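Local coordinates for alpha-11 giardin (Giardia intestinalis, PDB 2II2), which binds calcium as an annexin-family protein and probably takes part in calcium-dependent phospholipid binding and in parasite attachment and cytoskeletal organisation, at residues Y228-A231 against P232-V236; A54-K57 against K58-N62; R95-H98 against D99-I103. All coordinates share one frame; numbering follows the deposited sequence.

Interaction 1 (Y228-A231 against P232-V236); sequences YNLA and PARAV
Tyr228 lays one face of its ring on Pro232, and this is the tight part of the turn between helix 216-230 and helix 232-244. Pro232 CG stands 4.0 Å from the centroid of the Tyr228 ring, 27° off the ring normal, which makes a CH-pi contact. On the same proline, CB lies 3.5 Å from Tyr228 CE1. The ring reaches this place because Tyr228 CG is anti to the backbone N (chi1 -174°), and the two side chains then run across one another at an angle. Ala235 CB lies at the ring edge, 3.9 Å from Tyr228 CB.

Ala231 is the N-cap residue. Its carbonyl O accepts the N-H of Arg234 at 2.9 Å. The same Ala231 O takes a weak second bond from Ala235 N at 3.3 Å.

The Leu230-Arg234 side is looser. Where tyrosine and proline share several close contacts, here the extended Arg234 chain makes a single close approach, NH1 to Leu230 CD1 at 3.8 Å. His273 of helix 270-274 also touches Ala231 and Arg234.

The chemistry is therefore split. Apolar and CH-pi contact holds the ring against the proline, and Ala231 O takes the first backbone N-H groups of the new helix. Leu230 CD1 lies over a face of the guanidinium, a position that uses none of its N-H groups.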
loop_
_atom_site.group_PDB
_atom_site.type_symbol
_atom_site.label_atom_id
_atom_site.label_comp_id
_atom_site.label_asym_id
_atom_site.label_seq_id
_atom_site.Cartn_x
_atom_site.Cartn_y
_atom_site.Cartn_z
ATOM N N TYR A 228 -9.638 1.542 5.939
ATOM C CA TYR A 228 -10.111 0.758 4.805
ATOM C C TYR A 228 -11.613 0.532 4.911
ATOM O O TYR A 228 -12.329 0.591 3.921
ATOM C CB TYR A 228 -9.359 -0.583 4.718
ATOM C CG TYR A 228 -9.760 -1.325 3.458
ATOM C CD1 TYR A 228 -9.096 -1.077 2.251
ATOM C CD2 TYR A 228 -10.780 -2.246 3.469
ATOM C CE1 TYR A 228 -9.472 -1.721 1.073
ATOM C CE2 TYR A 228 -11.169 -2.892 2.287
ATOM C CZ TYR A 228 -10.509 -2.629 1.091
ATOM O OH TYR A 228 -10.886 -3.252 -0.080
ATOM N N ASN A 229 -12.057 0.268 6.140
ATOM C CA ASN A 229 -13.473 0.069 6.391
ATOM C C ASN A 229 -14.334 1.297 6.049
ATOM O O ASN A 229 -15.486 1.169 5.669
ATOM C CB ASN A 229 -13.745 -0.309 7.821
ATOM C CG ASN A 229 -13.302 -1.714 8.164
ATOM O OD1 ASN A 229 -13.067 -2.536 7.277
ATOM N ND2 ASN A 229 -13.194 -2.003 9.448
ATOM N N LEU A 230 -13.776 2.473 6.295
ATOM C CA LEU A 230 -14.467 3.725 5.977
ATOM C C LEU A 230 -14.466 4.018 4.470
ATOM O O LEU A 230 -15.523 4.343 3.896
ATOM C CB LEU A 230 -13.872 4.869 6.789
ATOM C CG LEU A 230 -14.032 4.747 8.320
ATOM C CD1 LEU A 230 -13.287 5.873 9.053
ATOM C CD2 LEU A 230 -15.482 4.667 8.781
ATOM N N ALA A 231 -13.312 3.844 3.818
ATOM C CA ALA A 231 -13.221 3.865 2.358
ATOM C C ALA A 231 -11.862 3.314 1.962
ATOM O O ALA A 231 -10.864 3.705 2.517
ATOM C CB ALA A 231 -13.320 5.282 1.818
ATOM N N PRO A 232 -11.786 2.395 1.010
ATOM C CA PRO A 232 -10.480 1.903 0.583
ATOM C C PRO A 232 -9.460 2.990 0.288
ATOM O O PRO A 232 -8.296 2.878 0.685
ATOM C CB PRO A 232 -10.829 1.072 -0.634
ATOM C CG PRO A 232 -12.153 0.473 -0.220
ATOM C CD PRO A 232 -12.888 1.635 0.398
ATOM N N ALA A 233 -9.872 4.053 -0.396
ATOM C CA ALA A 233 -8.907 5.086 -0.771
ATOM C C ALA A 233 -8.457 5.929 0.419
ATOM O O ALA A 233 -7.441 6.597 0.343
ATOM C CB ALA A 233 -9.492 5.966 -1.889
ATOM N N ARG A 234 -9.260 5.910 1.483
ATOM C CA ARG A 234 -8.885 6.569 2.722
ATOM C C ARG A 234 -7.724 5.838 3.402
ATOM O O ARG A 234 -6.859 6.464 4.018
ATOM C CB ARG A 234 -10.112 6.705 3.643
ATOM C CG ARG A 234 -9.911 7.684 4.768
ATOM C CD ARG A 234 -11.227 7.999 5.392
ATOM N NE ARG A 234 -11.101 9.011 6.414
ATOM C CZ ARG A 234 -12.107 9.468 7.151
ATOM N NH1 ARG A 234 -13.328 9.001 6.937
ATOM N NH2 ARG A 234 -11.877 10.387 8.086
ATOM N N ALA A 235 -7.737 4.504 3.340
ATOM C CA ALA A 235 -6.614 3.728 3.845
ATOM C C ALA A 235 -5.345 4.085 3.065
ATOM O O ALA A 235 -4.285 4.226 3.671
ATOM C CB ALA A 235 -6.884 2.244 3.721
ATOM N N VAL A 236 -5.485 4.213 1.740
ATOM C CA VAL A 236 -4.345 4.576 0.919
ATOM C C VAL A 236 -3.850 5.979 1.277
ATOM O O VAL A 236 -2.652 6.206 1.417
ATOM C CB VAL A 236 -4.696 4.473 -0.572
ATOM C CG1 VAL A 236 -3.549 4.986 -1.455
ATOM C CG2 VAL A 236 -5.029 3.049 -0.949
#

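Interaction 2 (A54-K57 against K58-N62); sequences AFLK and KCIKN
A calcium site seen in another structure of this protein includes Ile60, and this contact is the helix end that leads into it. No calcium is bound here. Helix 52-59 closes with Cys59, and Ile60 is the first residue to leave helical geometry. Inside the last turn, Cys59 SG sits over one face of the Phe55 ring, 3.8 Å from its centroid and 17° off the normal. This is a sulfur-aromatic contact, offset toward the rim, and the nearest ring atom to Cys59 SG is Phe55 CZ at 3.6 Å. A chi1 of -176° carries the Phe55 ring along the helix toward Cys59. Leu17 of helix 9-18 touches both residues.

The backbone ends in order. Lys58 N bonds to Ala54 O at 2.9 Å and Cys59 N to Phe55 O at 3.0 Å. Leu56 O takes Ile60 N at 2.9 Å and, weakly, Cys59 N at 3.2 Å. Leu56 CD2 and Ile60 CG1 also touch lightly, at 4.3 Å.

Ile60 is thus held mainly through its N-H. Lys57 O and Ile60 O, both acceptors, lie 3.1 Å apart. Such a gathering of carbonyl oxygens would suit a cation, as in annexin calcium loops.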
loop_
_atom_site.group_PDB
_atom_site.type_symbol
_atom_site.label_atom_id
_atom_site.label_comp_id
_atom_site.label_asym_id
_atom_site.label_seq_id
_atom_site.Cartn_x
_atom_site.Cartn_y
_atom_site.Cartn_z
ATOM N N ALA A 54 12.495 -6.175 -16.289
ATOM C CA ALA A 54 13.877 -6.464 -15.970
ATOM C C ALA A 54 14.830 -5.510 -16.700
ATOM O O ALA A 54 15.835 -5.089 -16.164
ATOM C CB ALA A 54 14.214 -7.928 -16.302
ATOM N N PHE A 55 14.495 -5.190 -17.947
ATOM C CA PHE A 55 15.314 -4.259 -18.718
ATOM C C PHE A 55 15.261 -2.869 -18.105
ATOM O O PHE A 55 16.272 -2.221 -17.986
ATOM C CB PHE A 55 14.868 -4.240 -20.177
ATOM C CG PHE A 55 15.724 -3.376 -21.074
ATOM C CD1 PHE A 55 17.053 -3.708 -21.310
ATOM C CD2 PHE A 55 15.194 -2.257 -21.717
ATOM C CE1 PHE A 55 17.856 -2.930 -22.125
ATOM C CE2 PHE A 55 15.990 -1.461 -22.537
ATOM C CZ PHE A 55 17.318 -1.797 -22.763
ATOM N N LEU A 56 14.068 -2.418 -17.711
ATOM C CA LEU A 56 13.944 -1.148 -16.992
ATOM C C LEU A 56 14.856 -1.145 -15.751
ATOM O O LEU A 56 15.593 -0.194 -15.533
ATOM C CB LEU A 56 12.484 -0.870 -16.657
ATOM C CG LEU A 56 12.156 0.449 -15.953
ATOM C CD1 LEU A 56 10.734 0.857 -16.235
ATOM C CD2 LEU A 56 12.378 0.338 -14.454
ATOM N N LYS A 57 14.830 -2.237 -14.981
ATOM C CA LYS A 57 15.647 -2.303 -13.771
ATOM C C LYS A 57 17.136 -2.334 -14.102
ATOM O O LYS A 57 17.940 -1.787 -13.347
ATOM C CB LYS A 57 15.249 -3.513 -12.938
ATOM C CG LYS A 57 13.915 -3.404 -12.232
ATOM C CD LYS A 57 13.689 -4.639 -11.367
ATOM C CE LYS A 57 12.279 -4.748 -10.819
ATOM N NZ LYS A 57 12.024 -6.100 -10.244
ATOM N N LYS A 58 17.495 -2.966 -15.222
ATOM C CA LYS A 58 18.887 -3.037 -15.655
ATOM C C LYS A 58 19.422 -1.662 -16.045
ATOM O O LYS A 58 20.599 -1.377 -15.866
ATOM C CB LYS A 58 19.040 -4.016 -16.822
ATOM C CG LYS A 58 20.489 -4.392 -17.154
ATOM C CD LYS A 58 20.588 -5.219 -18.432
ATOM C CE LYS A 58 22.028 -5.529 -18.833
ATOM N NZ LYS A 58 22.900 -4.319 -19.033
ATOM N N CYS A 59 18.544 -0.821 -16.584
ATOM C CA CYS A 59 18.932 0.496 -17.085
ATOM C C CYS A 59 18.899 1.585 -16.014
ATOM O O CYS A 59 19.725 2.499 -16.035
ATOM C CB CYS A 59 17.999 0.884 -18.231
ATOM S SG CYS A 59 18.263 -0.060 -19.740
ATOM N N ILE A 60 17.903 1.508 -15.133
ATOM C CA ILE A 60 17.626 2.535 -14.131
ATOM C C ILE A 60 18.222 2.135 -12.782
ATOM O O ILE A 60 17.926 1.065 -12.256
ATOM C CB ILE A 60 16.107 2.759 -13.992
ATOM C CG1 ILE A 60 15.487 3.206 -15.320
ATOM C CG2 ILE A 60 15.775 3.764 -12.888
ATOM C CD1 ILE A 60 16.108 4.450 -15.959
ATOM N N LYS A 61 19.043 3.010 -12.214
ATOM C CA LYS A 61 19.748 2.667 -10.976
ATOM C C LYS A 61 18.770 2.448 -9.845
ATOM O O LYS A 61 17.726 3.100 -9.767
ATOM C CB LYS A 61 20.796 3.709 -10.623
ATOM C CG LYS A 61 21.938 3.689 -11.616
ATOM C CD LYS A 61 23.026 4.665 -11.266
ATOM C CE LYS A 61 24.105 4.683 -12.347
ATOM N NZ LYS A 61 23.563 4.964 -13.687
ATOM N N ASN A 62 19.111 1.508 -8.966
ATOM C CA ASN A 62 18.182 1.015 -7.962
ATOM C C ASN A 62 17.849 2.075 -6.909
ATOM O O ASN A 62 18.662 2.976 -6.620
ATOM C CB ASN A 62 18.728 -0.257 -7.311
ATOM C CG ASN A 62 19.785 0.032 -6.256
ATOM O OD1 ASN A 62 19.454 0.274 -5.089
ATOM N ND2 ASN A 62 21.064 -0.009 -6.642
#

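Interaction 3 (R95-H98 against D99-I103); sequences RAIH and DVVLI
His98 and Leu102 both turn CG anti to their own carbonyl carbon, with chi1 of -73° and -60°, and the two side chains therefore run alongside each other in one direction. Leu102 CD1 then lies 3.7 Å from His98 CB and 3.9 Å from His98 CG. It meets the imidazole at a slant. The polar end of His98 is used farther out, where NE2 is hydrogen-bonded to Ala138 O. Leu141 and Cys142 of helix 137-147 also touch the His98 side chain.

The backbone beneath is regular. Asp99 N donates to Arg95 O at 3.0 Å, Val100 N to Ala96 O at 3.3 Å, and Val101 N to Ile97 O at 2.9 Å. Leu102 N closes the run on His98 O at 2.8 Å. Val101 also lays CG2 near Ile97 CG2, at 4.4 Å.

Asp99 folds back over the preceding turn. Its OD1 comes within 3.2 Å of Arg95 O, and both of these atoms are acceptors. Arg220 spans the two, through a salt bridge from NH2 to Asp99 OD1 and a weak hydrogen bond from NH1 to Arg95 O. This probably eases their approach. Asp99 OD2 forms a salt bridge with Arg258. Two such partners would probably favour the charged form of the buried carboxylate.

Val100 faces helix 76-89, and Ile224 of helix 216-230 touches Asp99 and Leu102. A short central helix packed on all these neighbours, with a buried carboxylate joining arginines of helices 216-230 and 249-263, fits the all-helical annexin fold.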
loop_
_atom_site.group_PDB
_atom_site.type_symbol
_atom_site.label_atom_id
_atom_site.label_comp_id
_atom_site.label_asym_id
_atom_site.label_seq_id
_atom_site.Cartn_x
_atom_site.Cartn_y
_atom_site.Cartn_z
ATOM N N ARG A 95 5.022 -3.061 7.348
ATOM C CA ARG A 95 4.379 -1.961 6.621
ATOM C C ARG A 95 3.993 -2.433 5.207
ATOM O O ARG A 95 2.893 -2.167 4.734
ATOM C CB ARG A 95 5.280 -0.738 6.531
ATOM C CG ARG A 95 5.537 -0.061 7.850
ATOM C CD ARG A 95 6.286 1.241 7.625
ATOM N NE ARG A 95 6.393 2.022 8.848
ATOM C CZ ARG A 95 7.276 1.794 9.821
ATOM N NH1 ARG A 95 8.173 0.820 9.713
ATOM N NH2 ARG A 95 7.283 2.560 10.912
ATOM N N ALA A 96 4.926 -3.136 4.561
ATOM C CA ALA A 96 4.722 -3.591 3.188
ATOM C C ALA A 96 3.678 -4.715 3.124
ATOM O O ALA A 96 2.817 -4.744 2.232
ATOM C CB ALA A 96 6.026 -4.052 2.564
ATOM N N ILE A 97 3.746 -5.671 4.063
ATOM C CA ILE A 97 2.741 -6.744 4.074
ATOM C C ILE A 97 1.344 -6.162 4.295
ATOM O O ILE A 97 0.387 -6.532 3.610
ATOM C CB ILE A 97 3.063 -7.817 5.159
ATOM C CG1 ILE A 97 4.463 -8.418 4.936
ATOM C CG2 ILE A 97 1.996 -8.893 5.125
ATOM C CD1 ILE A 97 5.016 -9.163 6.154
ATOM N N HIS A 98 1.235 -5.244 5.243
ATOM C CA HIS A 98 -0.032 -4.612 5.538
ATOM C C HIS A 98 -0.605 -3.894 4.333
ATOM O O HIS A 98 -1.798 -3.996 4.028
ATOM C CB HIS A 98 0.121 -3.620 6.691
ATOM C CG HIS A 98 0.296 -4.270 8.017
ATOM N ND1 HIS A 98 0.731 -3.565 9.114
ATOM C CD2 HIS A 98 0.121 -5.549 8.425
ATOM C CE1 HIS A 98 0.816 -4.387 10.144
ATOM N NE2 HIS A 98 0.424 -5.592 9.759
ATOM N N ASP A 99 0.239 -3.135 3.638
ATOM C CA ASP A 99 -0.243 -2.415 2.447
ATOM C C ASP A 99 -0.928 -3.398 1.481
ATOM O O ASP A 99 -2.003 -3.140 0.905
ATOM C CB ASP A 99 0.908 -1.709 1.711
ATOM C CG ASP A 99 1.476 -0.528 2.472
ATOM O OD1 ASP A 99 0.870 -0.102 3.466
ATOM O OD2 ASP A 99 2.550 0.001 2.093
ATOM N N VAL A 100 -0.287 -4.538 1.278
ATOM C CA VAL A 100 -0.783 -5.532 0.361
ATOM C C VAL A 100 -2.053 -6.230 0.816
ATOM O O VAL A 100 -2.958 -6.384 0.006
ATOM C CB VAL A 100 0.297 -6.573 0.019
ATOM C CG1 VAL A 100 -0.291 -7.766 -0.731
ATOM C CG2 VAL A 100 1.397 -5.908 -0.793
ATOM N N VAL A 101 -2.093 -6.700 2.068
ATOM C CA VAL A 101 -3.206 -7.534 2.496
ATOM C C VAL A 101 -4.346 -6.766 3.129
ATOM O O VAL A 101 -5.473 -7.279 3.150
ATOM C CB VAL A 101 -2.774 -8.725 3.422
ATOM C CG1 VAL A 101 -1.661 -9.555 2.726
ATOM C CG2 VAL A 101 -2.347 -8.283 4.814
ATOM N N LEU A 102 -4.080 -5.572 3.657
ATOM C CA LEU A 102 -5.143 -4.782 4.268
ATOM C C LEU A 102 -5.913 -3.960 3.240
ATOM O O LEU A 102 -7.098 -3.711 3.410
ATOM C CB LEU A 102 -4.593 -3.883 5.382
ATOM C CG LEU A 102 -3.898 -4.599 6.559
ATOM C CD1 LEU A 102 -3.511 -3.600 7.585
ATOM C CD2 LEU A 102 -4.780 -5.676 7.195
ATOM N N ILE A 103 -5.252 -3.535 2.182
ATOM C CA ILE A 103 -5.898 -2.714 1.173
ATOM C C ILE A 103 -6.257 -3.606 -0.007
ATOM O O ILE A 103 -5.609 -3.591 -1.065
ATOM C CB ILE A 103 -5.031 -1.497 0.776
ATOM C CG1 ILE A 103 -4.574 -0.755 2.052
ATOM C CG2 ILE A 103 -5.829 -0.561 -0.107
ATOM C CD1 ILE A 103 -3.705 0.437 1.758
#

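In the fold
Interactions 1 and 3 meet directly, with centres 12 Å apart. The Tyr228 ring of interaction 1 packs against the end of helix 94-102: Tyr228 CD1 lies 3.5 Å from Leu102 O, and Tyr228 CE1 lies 3.7 Å from Ile103 CA. Val236 CG2 adds a contact of 3.8 Å to Ile103 CG2. Helix 94-102 thus ends against the turn between helices 216-230 and 232-244. Interaction 2 stands apart. Its nearest atoms are about 14 Å from interaction 3 and about 21 Å from interaction 1, on the opposite side of the chain's centre from interaction 1. It alone reaches the annotated calcium site, where the side chain of Lys57 comes about 4 Å from that of Glu66.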